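Local coordinates for oligopeptide-binding protein appA (Bacillus subtilis, PDB 1XOC) that binds oligopeptides, tetra- and pentapeptides among them, and serves as the binding-protein component of an oligopeptide permease, an ABC transporter, at residues S316-K321 against Q472-I477; N178-I183 against K191-G196; S121-L126 against D154-L159. One frame throughout, in Å; residues are numbered along the deposited sequence. Where two conformers were deposited one is given.

Interaction 1 of 3, residues S316-K321 against Q472-I477; sequences SWNYPK and QIYQKI
Tyr474 reaches from its helix to the loop 316-321, where its hydroxyl meets Asn318 and its CD1 and CE1 atoms meet Pro320. Its CG is anti to the carbonyl carbon (chi1 -67°), which carries the phenol out from the helix to the loop. The hydroxyl OH makes a weak hydrogen bond to Asn318 O, 3.4 Å away, and that carbonyl oxygen lies at the ring edge, in the ring plane. Asn318 ND2 comes to 3.2 Å from Tyr474 OH. The amide is inclined by 49° to the phenol ring; with CG anti to the backbone N (chi1 -156°) it is brought beside the phenol oxygen. Its strongest polar tie lies elsewhere, however, because OD1 bonds Ser467 OG about two turns earlier on the same helix. Asn318 thus touches the helix at two places.

The apolar half of the contact belongs to Pro320. Its CD is 3.5 Å from Tyr474 CE1, and its CG lies 3.6 Å from Tyr474 CD1. The same CD also sits 3.6 Å above the ring plane of Tyr319, off toward the rim, so the pyrrolidine is wedged between two tyrosines. Asn318 CB lies over one face of the Trp317 indole, which also makes a cation-pi contact with Arg463.

Local bonds also shape the loop. Ser316 OG accepts from Asn318 N at 2.9 Å, an ST turn, while Tyr319 N bonds Ser316 O at 3.1 Å and closes a type I beta turn over the same residues. The whole is an example of a turn-bearing loop, here between strand 306-307 and helix 332-341, docked by a buried tyrosine on helix 463-480 of a solute-binding protein.

Interaction 2 of 3, residues N178-I183 against K191-G196; sequences NRKKPI and KEWKQG
Lys180 and Trp193 form an off-centre cation-pi contact where a loop lies beside 188-194, one of the two outer strands of a four-stranded mixed sheet. In one of two modelled conformers of the lysine, NZ stands 4.5 Å from the centroid of the Trp193 six-membered ring, 29° off the normal. A bend at chi4 (78°) turns the ammonium toward the indole at the end of an otherwise extended chain, whose CE lies 3.1 Å from Trp193 O. Gln195 OE1 lies over the same face, 3.6 Å above the plane and 3.6 Å from Lys180 NZ.

At the indole edge, Arg179 O lies in the ring plane, 3.5 Å from Trp193 CE3; it is buried here without a polar partner. Arg179 CB adds a contact at 4.0 Å to Trp193 CZ3, while its guanidinium leads off to a salt bridge with Glu176. The strand pairs antiparallel with 198-203 and carries a classic beta bulge, Lys191 and Glu192 both facing Lys200. Trp193 NE1 bonds Glu31 OE2, which also accepts from Gly196 N, and Phe35 meets the ring at about 45°. Replacing Trp193 by an alanine would probably deprive Lys180 of its aromatic face, open a gap beside Arg179 and cost Glu31 OE2 one of these two donors.

Interaction 3 of 3, residues S121-L126 against D154-L159; sequences STYEML and DSTAIL
Tyr123 and Thr156 meet through their hydroxyls beside the bound peptide, in a protein of the family 5 solute-binding (type 2 periplasmic-binding-protein-like) fold. The OH of Tyr123 lies 2.7 Å from Thr156 OG1, within hydrogen-bonding distance, and the side chains approach from opposite directions. OG1 sits in the plane of the phenol, at its edge, and is also 3.3 Å from Tyr123 CE2. The methyl CG2 of Thr156 likewise lies 3.6 Å from Tyr123 OH.

One shell out, Thr156 is the first residue to leave helix 147-155. Its OG1 lies anti to the carbonyl carbon (chi1 -49°), which turns it back to the helix, where it bonds Ala152 O, the threonine's strongest polar partner. Leu38, Pro110 and Tyr107 also touch the tyrosine, and Thr122 CG2 lies 3.8 Å above one ring face.

Residues beside the pair reach the ligand. Asp154 OD1 bonds the backbone of the bound peptide, Ser155 OG does so weakly while packing on an apolar side chain of the ligand, and Thr122 OG1 makes a weak bond to an acidic one. A type I beta turn runs from Tyr123 to Leu126, whose N bonds Tyr123 O at 2.9 Å.

Overall arrangement
The three contacts show how a large binding protein fastens loops in different parts of its fold. Interaction 3 has residues that reach the bound peptide. Interaction 2 is its near neighbour, with nearest atoms about 5 Å apart and centres about 23 Å apart, yet the two do not touch. Interaction 1 lies about 25 Å from interaction 3 between centres, with a nearest approach of about 11 Å between atoms. Interactions 1 and 2 sit on opposite sides of the chain's centre, their own centres about 40 Å apart. Along the sequence they run in series, 121-126 with 154-159 closing first, then 178-183 with 191-196, and last the long-range pairing of 316-321 with 472-477.

Interaction 1 of 3, residues S316-K321 against Q472-I477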
loop_
_atom_site.group_PDB
_atom_site.type_symbol
_atom_site.label_atom_id
_atom_site.label_comp_id
_atom_site.label_asym_id
_atom_site.label_seq_id
_atom_site.Cartn_x
_atom_site.Cartn_y
_atom_site.Cartn_z
ATOM N N SER A 316 -5.383 -2.919 -13.665
ATOM C CA SER A 316 -4.308 -2.195 -14.298
ATOM C C SER A 316 -4.362 -2.356 -15.809
ATOM O O SER A 316 -4.562 -3.465 -16.334
ATOM C CB SER A 316 -2.966 -2.708 -13.825
ATOM O OG SER A 316 -1.938 -2.055 -14.547
ATOM N N TRP A 317 -4.084 -1.266 -16.520
ATOM C CA TRP A 317 -3.934 -1.340 -17.969
ATOM C C TRP A 317 -2.760 -2.234 -18.355
ATOM O O TRP A 317 -2.671 -2.673 -19.497
ATOM C CB TRP A 317 -3.762 0.048 -18.605
ATOM C CG TRP A 317 -2.625 0.865 -18.081
ATOM C CD1 TRP A 317 -2.706 1.829 -17.130
ATOM C CD2 TRP A 317 -1.245 0.824 -18.484
ATOM N NE1 TRP A 317 -1.481 2.366 -16.891
ATOM C CE2 TRP A 317 -0.567 1.797 -17.734
ATOM C CE3 TRP A 317 -0.530 0.090 -19.417
ATOM C CZ2 TRP A 317 0.807 2.029 -17.861
ATOM C CZ3 TRP A 317 0.836 0.337 -19.572
ATOM C CH2 TRP A 317 1.487 1.297 -18.796
ATOM N N ASN A 318 -1.854 -2.499 -17.424
ATOM C CA ASN A 318 -0.690 -3.322 -17.725
ATOM C C ASN A 318 -0.899 -4.797 -17.415
ATOM O O ASN A 318 0.012 -5.606 -17.598
ATOM C CB ASN A 318 0.507 -2.814 -16.931
ATOM C CG ASN A 318 1.834 -3.186 -17.560
ATOM O OD1 ASN A 318 1.976 -3.226 -18.781
ATOM N ND2 ASN A 318 2.818 -3.469 -16.720
ATOM N N TYR A 319 -2.070 -5.149 -16.897
ATOM C CA TYR A 319 -2.323 -6.519 -16.511
ATOM C C TYR A 319 -2.344 -7.327 -17.792
ATOM O O TYR A 319 -3.033 -6.945 -18.747
ATOM C CB TYR A 319 -3.635 -6.634 -15.754
ATOM C CG TYR A 319 -3.889 -8.013 -15.150
ATOM C CD1 TYR A 319 -4.600 -8.982 -15.861
ATOM C CD2 TYR A 319 -3.406 -8.353 -13.893
ATOM C CE1 TYR A 319 -4.831 -10.238 -15.310
ATOM C CE2 TYR A 319 -3.652 -9.587 -13.342
ATOM C CZ TYR A 319 -4.359 -10.522 -14.045
ATOM O OH TYR A 319 -4.588 -11.770 -13.475
ATOM N N PRO A 320 -1.565 -8.419 -17.840
ATOM C CA PRO A 320 -1.389 -9.167 -19.075
ATOM C C PRO A 320 -2.595 -10.040 -19.369
ATOM O O PRO A 320 -2.823 -11.023 -18.676
ATOM C CB PRO A 320 -0.142 -9.996 -18.792
ATOM C CG PRO A 320 -0.171 -10.213 -17.353
ATOM C CD PRO A 320 -0.786 -9.000 -16.739
ATOM N N LYS A 321 -3.347 -9.672 -20.393
ATOM C CA LYS A 321 -4.595 -10.338 -20.735
ATOM C C LYS A 321 -4.401 -11.767 -21.272
ATOM O O LYS A 321 -5.225 -12.651 -21.017
ATOM C CB LYS A 321 -5.329 -9.488 -21.771
ATOM C CG LYS A 321 -6.802 -9.818 -21.935
ATOM C CD LYS A 321 -7.637 -8.557 -22.138
ATOM C CE LYS A 321 -7.687 -7.686 -20.880
ATOM N NZ LYS A 321 -8.719 -6.615 -21.019
ATOM N N GLN A 472 7.521 -10.427 -20.027
ATOM C CA GLN A 472 8.728 -11.131 -19.612
ATOM C C GLN A 472 9.021 -10.979 -18.131
ATOM O O GLN A 472 9.511 -11.900 -17.507
ATOM C CB GLN A 472 9.941 -10.622 -20.380
ATOM C CG GLN A 472 9.890 -10.865 -21.850
ATOM C CD GLN A 472 11.155 -10.397 -22.529
ATOM O OE1 GLN A 472 12.254 -10.836 -22.177
ATOM N NE2 GLN A 472 11.016 -9.500 -23.504
ATOM N N ILE A 473 8.764 -9.801 -17.581
ATOM C CA ILE A 473 9.012 -9.549 -16.155
ATOM C C ILE A 473 8.049 -10.387 -15.314
ATOM O O ILE A 473 8.457 -11.051 -14.365
ATOM C CB ILE A 473 8.890 -8.049 -15.826
ATOM C CG1 ILE A 473 10.048 -7.283 -16.445
ATOM C CG2 ILE A 473 8.905 -7.821 -14.319
ATOM C CD1 ILE A 473 9.836 -5.757 -16.550
ATOM N N TYR A 474 6.774 -10.364 -15.672
ATOM C CA TYR A 474 5.786 -11.222 -15.024
ATOM C C TYR A 474 6.161 -12.701 -15.069
ATOM O O TYR A 474 6.021 -13.399 -14.071
ATOM C CB TYR A 474 4.430 -11.021 -15.684
ATOM C CG TYR A 474 3.826 -9.662 -15.461
ATOM C CD1 TYR A 474 3.095 -9.051 -16.461
ATOM C CD2 TYR A 474 3.936 -9.004 -14.231
ATOM C CE1 TYR A 474 2.520 -7.823 -16.264
ATOM C CE2 TYR A 474 3.367 -7.771 -14.030
ATOM C CZ TYR A 474 2.646 -7.204 -15.041
ATOM O OH TYR A 474 2.081 -5.991 -14.865
ATOM N N GLN A 475 6.627 -13.188 -16.218
ATOM C CA GLN A 475 7.093 -14.568 -16.308
ATOM C C GLN A 475 8.176 -14.879 -15.290
ATOM O O GLN A 475 8.138 -15.915 -14.649
ATOM C CB GLN A 475 7.630 -14.891 -17.708
ATOM C CG GLN A 475 6.556 -15.090 -18.750
ATOM C CD GLN A 475 5.757 -16.366 -18.578
ATOM O OE1 GLN A 475 4.717 -16.530 -19.214
ATOM N NE2 GLN A 475 6.232 -17.275 -17.728
ATOM N N LYS A 476 9.169 -14.008 -15.185
ATOM C CA LYS A 476 10.291 -14.251 -14.280
ATOM C C LYS A 476 9.846 -14.218 -12.819
ATOM O O LYS A 476 10.238 -15.075 -12.038
ATOM C CB LYS A 476 11.429 -13.263 -14.524
ATOM C CG LYS A 476 12.133 -13.501 -15.859
ATOM C CD LYS A 476 13.534 -12.899 -15.901
ATOM C CE LYS A 476 14.277 -13.297 -17.173
ATOM N NZ LYS A 476 14.620 -14.754 -17.242
ATOM N N ILE A 477 9.025 -13.244 -12.454
ATOM C CA ILE A 477 8.532 -13.174 -11.073
ATOM C C ILE A 477 7.672 -14.395 -10.749
ATOM O O ILE A 477 7.818 -15.020 -9.696
ATOM C CB ILE A 477 7.777 -11.851 -10.815
ATOM C CG1 ILE A 477 8.763 -10.696 -10.936
ATOM C CG2 ILE A 477 7.115 -11.842 -9.419
ATOM C CD1 ILE A 477 8.148 -9.345 -11.057
#

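Interaction 2 of 3, residues N178-I183 against K191-G196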
loop_
_atom_site.group_PDB
_atom_site.type_symbol
_atom_site.label_atom_id
_atom_site.label_comp_id
_atom_site.label_asym_id
_atom_site.label_seq_id
_atom_site.Cartn_x
_atom_site.Cartn_y
_atom_site.Cartn_z
ATOM N N ASN A 178 5.338 15.057 12.709
ATOM C CA ASN A 178 4.804 13.924 11.914
ATOM C C ASN A 178 3.737 13.120 12.667
ATOM O O ASN A 178 3.120 12.260 12.094
ATOM C CB ASN A 178 5.960 12.985 11.530
ATOM C CG ASN A 178 6.979 13.658 10.629
ATOM O OD1 ASN A 178 6.618 14.368 9.709
ATOM N ND2 ASN A 178 8.254 13.450 10.911
ATOM N N ARG A 179 3.563 13.405 13.954
ATOM C CA ARG A 179 2.633 12.648 14.766
ATOM C C ARG A 179 1.566 13.507 15.416
ATOM O O ARG A 179 0.398 13.311 15.165
ATOM C CB ARG A 179 3.369 11.844 15.835
ATOM C CG ARG A 179 4.271 10.779 15.284
ATOM C CD ARG A 179 5.075 10.024 16.328
ATOM N NE ARG A 179 5.515 10.899 17.401
ATOM C CZ ARG A 179 6.632 11.598 17.387
ATOM N NH1 ARG A 179 7.438 11.539 16.346
ATOM N NH2 ARG A 179 6.945 12.367 18.417
ATOM N N LYS A 180 1.974 14.466 16.243
ATOM C CA LYS A 180 0.918 15.244 16.899
ATOM C C LYS A 180 0.960 16.751 16.702
ATOM O O LYS A 180 0.050 17.406 17.156
ATOM C CB LYS A 180 0.781 14.834 18.373
ATOM C CG LYS A 180 0.127 13.446 18.570
ATOM C CD LYS A 180 0.215 12.887 19.994
ATOM C CE LYS A 180 -0.273 11.441 20.056
ATOM N NZ LYS A 180 0.741 10.511 19.549
ATOM N N LYS A 181 1.786 17.232 15.786
ATOM C CA LYS A 181 1.678 18.607 15.348
ATOM C C LYS A 181 1.728 18.795 13.838
ATOM O O LYS A 181 2.377 19.703 13.365
ATOM C CB LYS A 181 2.765 19.457 15.997
ATOM C CG LYS A 181 2.641 19.517 17.500
ATOM C CD LYS A 181 3.291 20.759 18.038
ATOM C CE LYS A 181 4.778 20.609 18.025
ATOM N NZ LYS A 181 5.474 21.931 17.942
ATOM N N PRO A 182 1.052 17.944 13.079
ATOM C CA PRO A 182 1.185 18.131 11.638
ATOM C C PRO A 182 0.442 19.365 11.160
ATOM O O PRO A 182 -0.641 19.672 11.659
ATOM C CB PRO A 182 0.554 16.859 11.069
ATOM C CG PRO A 182 -0.466 16.484 12.044
ATOM C CD PRO A 182 0.150 16.811 13.369
ATOM N N ILE A 183 1.026 20.065 10.194
ATOM C CA ILE A 183 0.422 21.245 9.566
ATOM C C ILE A 183 0.505 21.022 8.065
ATOM O O ILE A 183 1.588 20.896 7.547
ATOM C CB ILE A 183 1.142 22.552 9.964
ATOM C CG1 ILE A 183 0.988 22.812 11.481
ATOM C CG2 ILE A 183 0.665 23.727 9.090
ATOM C CD1 ILE A 183 -0.397 23.138 11.903
ATOM N N LYS A 191 -6.763 17.398 14.934
ATOM C CA LYS A 191 -7.229 17.783 16.266
ATOM C C LYS A 191 -6.570 16.971 17.388
ATOM O O LYS A 191 -6.077 17.541 18.352
ATOM C CB LYS A 191 -8.750 17.668 16.334
ATOM C CG LYS A 191 -9.327 18.129 17.667
ATOM C CD LYS A 191 -10.834 17.945 17.752
ATOM C CE LYS A 191 -11.390 18.719 18.920
ATOM N NZ LYS A 191 -10.509 18.581 20.135
ATOM N N GLU A 192 -6.605 15.648 17.297
ATOM C CA GLU A 192 -6.160 14.797 18.394
ATOM C C GLU A 192 -5.824 13.403 17.892
ATOM O O GLU A 192 -6.470 12.917 16.967
ATOM C CB GLU A 192 -7.276 14.679 19.410
ATOM C CG GLU A 192 -6.833 13.920 20.654
ATOM C CD GLU A 192 -7.945 13.714 21.683
ATOM O OE1 GLU A 192 -9.139 13.988 21.360
ATOM O OE2 GLU A 192 -7.603 13.278 22.824
ATOM N N TRP A 193 -4.788 12.804 18.463
ATOM C CA TRP A 193 -4.490 11.386 18.269
ATOM C C TRP A 193 -4.348 10.735 19.648
ATOM O O TRP A 193 -3.330 10.903 20.348
ATOM C CB TRP A 193 -3.238 11.203 17.413
ATOM C CG TRP A 193 -2.837 9.783 17.127
ATOM C CD1 TRP A 193 -3.484 8.626 17.494
ATOM C CD2 TRP A 193 -1.688 9.380 16.396
ATOM N NE1 TRP A 193 -2.782 7.523 17.022
ATOM C CE2 TRP A 193 -1.683 7.962 16.342
ATOM C CE3 TRP A 193 -0.659 10.080 15.757
ATOM C CZ2 TRP A 193 -0.685 7.239 15.663
ATOM C CZ3 TRP A 193 0.332 9.361 15.103
ATOM C CH2 TRP A 193 0.325 7.953 15.086
ATOM N N LYS A 194 -5.413 10.055 20.052
ATOM C CA LYS A 194 -5.439 9.287 21.291
ATOM C C LYS A 194 -4.901 7.909 20.934
ATOM O O LYS A 194 -5.561 7.140 20.204
ATOM C CB LYS A 194 -6.856 9.213 21.817
ATOM C CG LYS A 194 -6.917 8.490 23.156
ATOM C CD LYS A 194 -7.647 9.222 24.289
ATOM C CE LYS A 194 -6.955 8.883 25.614
ATOM N NZ LYS A 194 -7.599 9.402 26.854
ATOM N N GLN A 195 -3.673 7.650 21.380
ATOM C CA GLN A 195 -2.914 6.501 20.934
ATOM C C GLN A 195 -3.702 5.208 21.225
ATOM O O GLN A 195 -4.233 5.012 22.319
ATOM C CB GLN A 195 -1.517 6.489 21.578
ATOM C CG GLN A 195 -0.586 5.400 21.036
ATOM C CD GLN A 195 0.013 5.734 19.682
ATOM O OE1 GLN A 195 0.242 6.902 19.355
ATOM N NE2 GLN A 195 0.274 4.691 18.881
ATOM N N GLY A 196 -3.804 4.357 20.211
ATOM C CA GLY A 196 -4.518 3.106 20.311
ATOM C C GLY A 196 -6.036 3.209 20.212
ATOM O O GLY A 196 -6.737 2.199 20.335
#

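Interaction 3 of 3, residues S121-L126 against D154-L159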
loop_
_atom_site.group_PDB
_atom_site.type_symbol
_atom_site.label_atom_id
_atom_site.label_comp_id
_atom_site.label_asym_id
_atom_site.label_seq_id
_atom_site.Cartn_x
_atom_site.Cartn_y
_atom_site.Cartn_z
ATOM N N SER A 121 13.024 5.213 -3.979
ATOM C CA SER A 121 12.655 4.757 -5.336
ATOM C C SER A 121 11.807 5.780 -6.085
ATOM O O SER A 121 11.948 5.971 -7.292
ATOM C CB SER A 121 11.852 3.450 -5.256
ATOM O OG SER A 121 12.040 2.698 -6.456
ATOM N N THR A 122 10.937 6.443 -5.352
ATOM C CA THR A 122 10.034 7.413 -5.915
ATOM C C THR A 122 10.730 8.663 -6.464
ATOM O O THR A 122 10.181 9.365 -7.345
ATOM C CB THR A 122 9.005 7.780 -4.841
ATOM O OG1 THR A 122 8.361 6.567 -4.386
ATOM C CG2 THR A 122 7.956 8.757 -5.387
ATOM N N TYR A 123 11.927 8.964 -5.951
ATOM C CA TYR A 123 12.638 10.215 -6.241
ATOM C C TYR A 123 13.976 10.008 -6.919
ATOM O O TYR A 123 14.616 10.984 -7.316
ATOM C CB TYR A 123 12.810 11.090 -4.964
ATOM C CG TYR A 123 11.499 11.267 -4.227
ATOM C CD1 TYR A 123 11.154 10.406 -3.189
ATOM C CD2 TYR A 123 10.528 12.210 -4.659
ATOM C CE1 TYR A 123 9.948 10.507 -2.535
ATOM C CE2 TYR A 123 9.289 12.300 -4.008
ATOM C CZ TYR A 123 9.018 11.441 -2.936
ATOM O OH TYR A 123 7.779 11.509 -2.310
ATOM N N GLU A 124 14.415 8.763 -7.072
ATOM C CA GLU A 124 15.781 8.563 -7.561
ATOM C C GLU A 124 16.037 8.995 -9.012
ATOM O O GLU A 124 17.192 9.119 -9.435
ATOM C CB GLU A 124 16.268 7.151 -7.329
ATOM C CG GLU A 124 15.457 6.087 -7.915
ATOM C CD GLU A 124 16.128 4.729 -7.719
ATOM O OE1 GLU A 124 17.167 4.699 -7.019
ATOM O OE2 GLU A 124 15.658 3.713 -8.263
ATOM N N MET A 125 14.971 9.191 -9.767
ATOM C CA MET A 125 15.115 9.726 -11.109
ATOM C C MET A 125 15.389 11.236 -11.108
ATOM O O MET A 125 15.772 11.754 -12.144
ATOM C CB MET A 125 13.888 9.416 -11.973
ATOM C CG MET A 125 12.659 10.280 -11.717
ATOM S SD MET A 125 11.922 9.967 -10.095
ATOM C CE MET A 125 11.159 8.401 -10.354
ATOM N N LEU A 126 15.196 11.926 -9.983
ATOM C CA LEU A 126 15.378 13.377 -9.933
ATOM C C LEU A 126 16.826 13.773 -9.801
ATOM O O LEU A 126 17.561 13.244 -8.960
ATOM C CB LEU A 126 14.617 14.005 -8.756
ATOM C CG LEU A 126 13.138 14.155 -8.932
ATOM C CD1 LEU A 126 12.525 14.732 -7.647
ATOM C CD2 LEU A 126 12.835 15.061 -10.152
ATOM N N ASP A 154 1.639 12.614 -7.270
ATOM C CA ASP A 154 0.399 12.441 -6.509
ATOM C C ASP A 154 0.678 11.817 -5.151
ATOM O O ASP A 154 -0.231 11.755 -4.339
ATOM C CB ASP A 154 -0.691 11.673 -7.230
ATOM C CG ASP A 154 -0.285 10.327 -7.656
ATOM O OD1 ASP A 154 -1.166 9.602 -8.198
ATOM O OD2 ASP A 154 0.899 9.967 -7.536
ATOM N N SER A 155 1.902 11.351 -4.940
ATOM C CA SER A 155 2.285 10.673 -3.669
ATOM C C SER A 155 2.985 11.549 -2.669
ATOM O O SER A 155 3.098 11.174 -1.479
ATOM C CB SER A 155 3.196 9.503 -3.987
ATOM O OG SER A 155 2.533 8.591 -4.832
ATOM N N THR A 156 3.442 12.717 -3.115
ATOM C CA THR A 156 4.275 13.587 -2.318
ATOM C C THR A 156 3.476 14.728 -1.674
ATOM O O THR A 156 3.123 15.716 -2.325
ATOM C CB THR A 156 5.438 14.147 -3.104
ATOM O OG1 THR A 156 6.094 13.073 -3.786
ATOM C CG2 THR A 156 6.461 14.892 -2.190
ATOM N N ALA A 157 3.195 14.549 -0.385
ATOM C CA ALA A 157 2.508 15.575 0.406
ATOM C C ALA A 157 3.389 16.779 0.604
ATOM O O ALA A 157 4.524 16.628 1.050
ATOM C CB ALA A 157 2.111 15.022 1.781
ATOM N N ILE A 158 2.858 17.982 0.313
ATOM C CA ILE A 158 3.647 19.198 0.399
ATOM C C ILE A 158 3.733 19.665 1.871
ATOM O O ILE A 158 2.714 19.935 2.550
ATOM C CB ILE A 158 3.098 20.315 -0.569
ATOM C CG1 ILE A 158 3.043 19.823 -2.021
ATOM C CG2 ILE A 158 3.938 21.533 -0.442
ATOM C CD1 ILE A 158 4.301 19.232 -2.545
ATOM N N LEU A 159 4.973 19.797 2.337
ATOM C CA LEU A 159 5.241 20.176 3.724
ATOM C C LEU A 159 5.628 21.653 3.852
ATOM O O LEU A 159 6.184 22.233 2.916
ATOM C CB LEU A 159 6.376 19.316 4.279
ATOM C CG LEU A 159 6.202 17.795 4.198
ATOM C CD1 LEU A 159 7.491 17.119 4.642
ATOM C CD2 LEU A 159 5.052 17.331 5.057
#